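Local coordinates for DUF3887 domain-containing protein (Ruminococcus gnavus, PDB 4HYZ) that is of unknown function, though its family belongs to the NTF2-like clan, whose cone-shaped alpha-plus-beta folds often carry a ligand pocket, at residues 22-27 and 66-71. Sequence-based numbering, arbitrary orientation.
Sequences EDIEIA and KEFGKC
Helix 13-28 packs against the curved antiparallel sheet, an arrangement consistent with the NTF2-like clan, and Phe68 of strand 65-78 reaches segment 22-27 of that helix. The two backbones stay well apart, with CA of Ile24 9.9 Å from CA of Phe68, a separation closed jointly by the phenyl group and the branches of Ile24. The phenyl group meets the helix by its edge. CE1 lies 4.0 Å from Ile24 CG2 and equally near CD1 of the same residue, so two arms of the branched isoleucine share one ring carbon. With CG1 beside the backbone N (chi1 -71°), CG2 is left anti to that N, and this methyl is one of the two that meet CE1. Ile24 also rests on Ile88 and Phe112 of the sheet, as suits a buried apolar residue. At the other meta carbon, Glu25 extends its chain until OE2 is 3.8 Å from Phe68 CE2, near the ring plane, with carboxylate and ring turned 57° apart. A glycerol, probably from the crystallisation liquor, hydrogen-bonds Glu25 OE1. No hydrogen bond joins the segments: apolar contact is made at Ile24, while the carboxylate oxygen lies by the weakly positive ring rim, an approach that is probably mildly favourable electrostatically.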
ATOM      1  N   GLU A  22      -3.882  -3.701 -23.773  1.00 30.86           N
ATOM      2  CA  GLU A  22      -4.696  -4.245 -24.887  1.00 30.39           C
ATOM      3  C   GLU A  22      -6.145  -3.818 -24.763  1.00 33.52           C
ATOM      4  O   GLU A  22      -6.738  -3.407 -25.734  1.00 34.87           O
ATOM      5  CB  GLU A  22      -4.621  -5.768 -24.903  1.00 30.60           C
ATOM      6  CG  GLU A  22      -3.334  -6.253 -25.514  1.00 37.11           C
ATOM      7  CD  GLU A  22      -2.945  -7.672 -25.191  1.00 46.63           C
ATOM      8  OE1 GLU A  22      -3.580  -8.296 -24.310  1.00 45.28           O
ATOM      9  OE2 GLU A  22      -1.936  -8.131 -25.765  1.00 54.66           O
ATOM     10  N   ASP A  23      -6.705  -3.886 -23.550  1.00 31.15           N
ATOM     11  CA  ASP A  23      -8.097  -3.526 -23.304  1.00 31.75           C
ATOM     12  C   ASP A  23      -8.344  -2.021 -23.491  1.00 37.03           C
ATOM     13  O   ASP A  23      -9.425  -1.642 -23.935  1.00 37.58           O
ATOM     14  CB  ASP A  23      -8.534  -4.013 -21.913  1.00 32.47           C
ATOM     15  CG  ASP A  23      -8.641  -5.533 -21.848  1.00 37.35           C
ATOM     16  OD1 ASP A  23      -8.516  -6.196 -22.918  1.00 37.76           O
ATOM     17  OD2 ASP A  23      -8.816  -6.066 -20.737  1.00 39.87           O
ATOM     18  N   ILE A  24      -7.352  -1.166 -23.183  1.00 34.35           N
ATOM     19  CA  ILE A  24      -7.516   0.281 -23.401  1.00 35.37           C
ATOM     20  C   ILE A  24      -7.447   0.551 -24.917  1.00 38.53           C
ATOM     21  O   ILE A  24      -8.204   1.381 -25.409  1.00 40.27           O
ATOM     22  CB  ILE A  24      -6.523   1.137 -22.580  1.00 38.07           C
ATOM     23  CG1 ILE A  24      -6.914   1.083 -21.092  1.00 37.47           C
ATOM     24  CG2 ILE A  24      -6.444   2.599 -23.095  1.00 37.53           C
ATOM     25  CD1 ILE A  24      -5.760   1.419 -20.151  1.00 37.18           C
ATOM     26  N   GLU A  25      -6.597  -0.188 -25.654  1.00 34.20           N
ATOM     27  CA  GLU A  25      -6.528  -0.065 -27.116  1.00 35.11           C
ATOM     28  C   GLU A  25      -7.845  -0.496 -27.748  1.00 40.78           C
ATOM     29  O   GLU A  25      -8.290   0.132 -28.685  1.00 43.12           O
ATOM     30  CB  GLU A  25      -5.385  -0.894 -27.698  1.00 35.80           C
ATOM     31  CG  GLU A  25      -4.004  -0.334 -27.403  1.00 35.50           C
ATOM     32  CD  GLU A  25      -2.875  -1.345 -27.538  1.00 50.12           C
ATOM     33  OE1 GLU A  25      -3.139  -2.559 -27.720  1.00 43.48           O
ATOM     34  OE2 GLU A  25      -1.714  -0.923 -27.361  1.00 44.58           O
ATOM     35  N   ILE A  26      -8.489  -1.541 -27.227  1.00 38.54           N
ATOM     36  CA  ILE A  26      -9.794  -2.008 -27.736  1.00 38.37           C
ATOM     37  C   ILE A  26     -10.846  -0.923 -27.428  1.00 41.37           C
ATOM     38  O   ILE A  26     -11.683  -0.655 -28.276  1.00 42.79           O
ATOM     39  CB  ILE A  26     -10.176  -3.418 -27.186  1.00 40.41           C
ATOM     40  CG1 ILE A  26      -9.241  -4.541 -27.769  1.00 40.84           C
ATOM     41  CG2 ILE A  26     -11.639  -3.750 -27.486  1.00 41.22           C
ATOM     42  CD1 ILE A  26      -8.973  -5.822 -26.649  1.00 46.52           C
ATOM     43  N   ALA A  27     -10.796  -0.283 -26.237  1.00 37.79           N
ATOM     44  CA  ALA A  27     -11.714   0.818 -25.895  1.00 38.37           C
ATOM     45  C   ALA A  27     -11.517   2.012 -26.845  1.00 41.19           C
ATOM     46  O   ALA A  27     -12.499   2.564 -27.331  1.00 42.85           O
ATOM     47  CB  ALA A  27     -11.502   1.264 -24.454  1.00 38.26           C
ATOM     48  N   LYS A  66      -0.538   8.982 -26.997  1.00 67.87           N
ATOM     49  CA  LYS A  66       0.902   9.190 -27.124  1.00 69.15           C
ATOM     50  C   LYS A  66       1.687   8.002 -26.557  1.00 71.46           C
ATOM     51  O   LYS A  66       2.547   7.462 -27.252  1.00 73.62           O
ATOM     52  CB  LYS A  66       1.350  10.507 -26.461  1.00 73.78           C
ATOM     53  CG  LYS A  66       0.910  11.758 -27.208  1.00 88.72           C
ATOM     54  CD  LYS A  66       1.501  13.004 -26.577  1.00103.45           C
ATOM     55  N   GLU A  67       1.364   7.555 -25.335  1.00 63.38           N
ATOM     56  CA  GLU A  67       2.133   6.511 -24.653  1.00 59.57           C
ATOM     57  C   GLU A  67       1.413   5.969 -23.413  1.00 54.90           C
ATOM     58  O   GLU A  67       0.573   6.676 -22.845  1.00 52.15           O
ATOM     59  CB  GLU A  67       3.423   7.225 -24.175  1.00 63.71           C
ATOM     60  CG  GLU A  67       4.675   6.397 -24.022  1.00 79.27           C
ATOM     61  CD  GLU A  67       5.792   7.186 -23.363  1.00112.24           C
ATOM     62  OE1 GLU A  67       5.657   7.535 -22.166  1.00104.02           O
ATOM     63  OE2 GLU A  67       6.804   7.461 -24.047  1.00120.33           O
ATOM     64  N   PHE A  68       1.791   4.752 -22.953  1.00 47.13           N
ATOM     65  CA  PHE A  68       1.345   4.229 -21.649  1.00 43.29           C
ATOM     66  C   PHE A  68       2.386   4.634 -20.645  1.00 47.35           C
ATOM     67  O   PHE A  68       3.570   4.630 -20.976  1.00 48.15           O
ATOM     68  CB  PHE A  68       1.144   2.701 -21.631  1.00 41.24           C
ATOM     69  CG  PHE A  68      -0.102   2.260 -22.360  1.00 40.54           C
ATOM     70  CD1 PHE A  68      -1.359   2.405 -21.776  1.00 41.00           C
ATOM     71  CD2 PHE A  68      -0.026   1.714 -23.638  1.00 40.27           C
ATOM     72  CE1 PHE A  68      -2.517   2.030 -22.469  1.00 39.10           C
ATOM     73  CE2 PHE A  68      -1.183   1.311 -24.311  1.00 40.60           C
ATOM     74  CZ  PHE A  68      -2.424   1.481 -23.718  1.00 36.69           C
ATOM     75  N   GLY A  69       1.958   5.011 -19.454  1.00 43.72           N
ATOM     76  CA  GLY A  69       2.857   5.362 -18.366  1.00 44.05           C
ATOM     77  C   GLY A  69       2.897   4.288 -17.287  1.00 49.51           C
ATOM     78  O   GLY A  69       2.723   3.098 -17.570  1.00 48.69           O
ATOM     79  N   LYS A  70       3.088   4.720 -16.031  1.00 46.88           N
ATOM     80  CA  LYS A  70       3.196   3.889 -14.825  1.00 44.86           C
ATOM     81  C   LYS A  70       1.904   3.159 -14.465  1.00 46.13           C
ATOM     82  O   LYS A  70       0.806   3.626 -14.769  1.00 43.69           O
ATOM     83  CB  LYS A  70       3.621   4.745 -13.625  1.00 46.13           C
ATOM     84  CG  LYS A  70       5.050   5.227 -13.699  1.00 57.86           C
ATOM     85  CD  LYS A  70       5.407   6.106 -12.490  1.00 64.12           C
ATOM     86  N   CYS A  71       2.062   2.022 -13.764  1.00 43.82           N
ATOM     87  CA  CYS A  71       0.995   1.164 -13.255  1.00 43.44           C
ATOM     88  C   CYS A  71       1.018   1.144 -11.758  1.00 42.34           C
ATOM     89  O   CYS A  71       2.098   0.992 -11.186  1.00 39.87           O
ATOM     90  CB  CYS A  71       1.140  -0.253 -13.789  1.00 45.85           C
ATOM     91  SG  CYS A  71       0.443  -0.480 -15.423  1.00 51.82           S
TER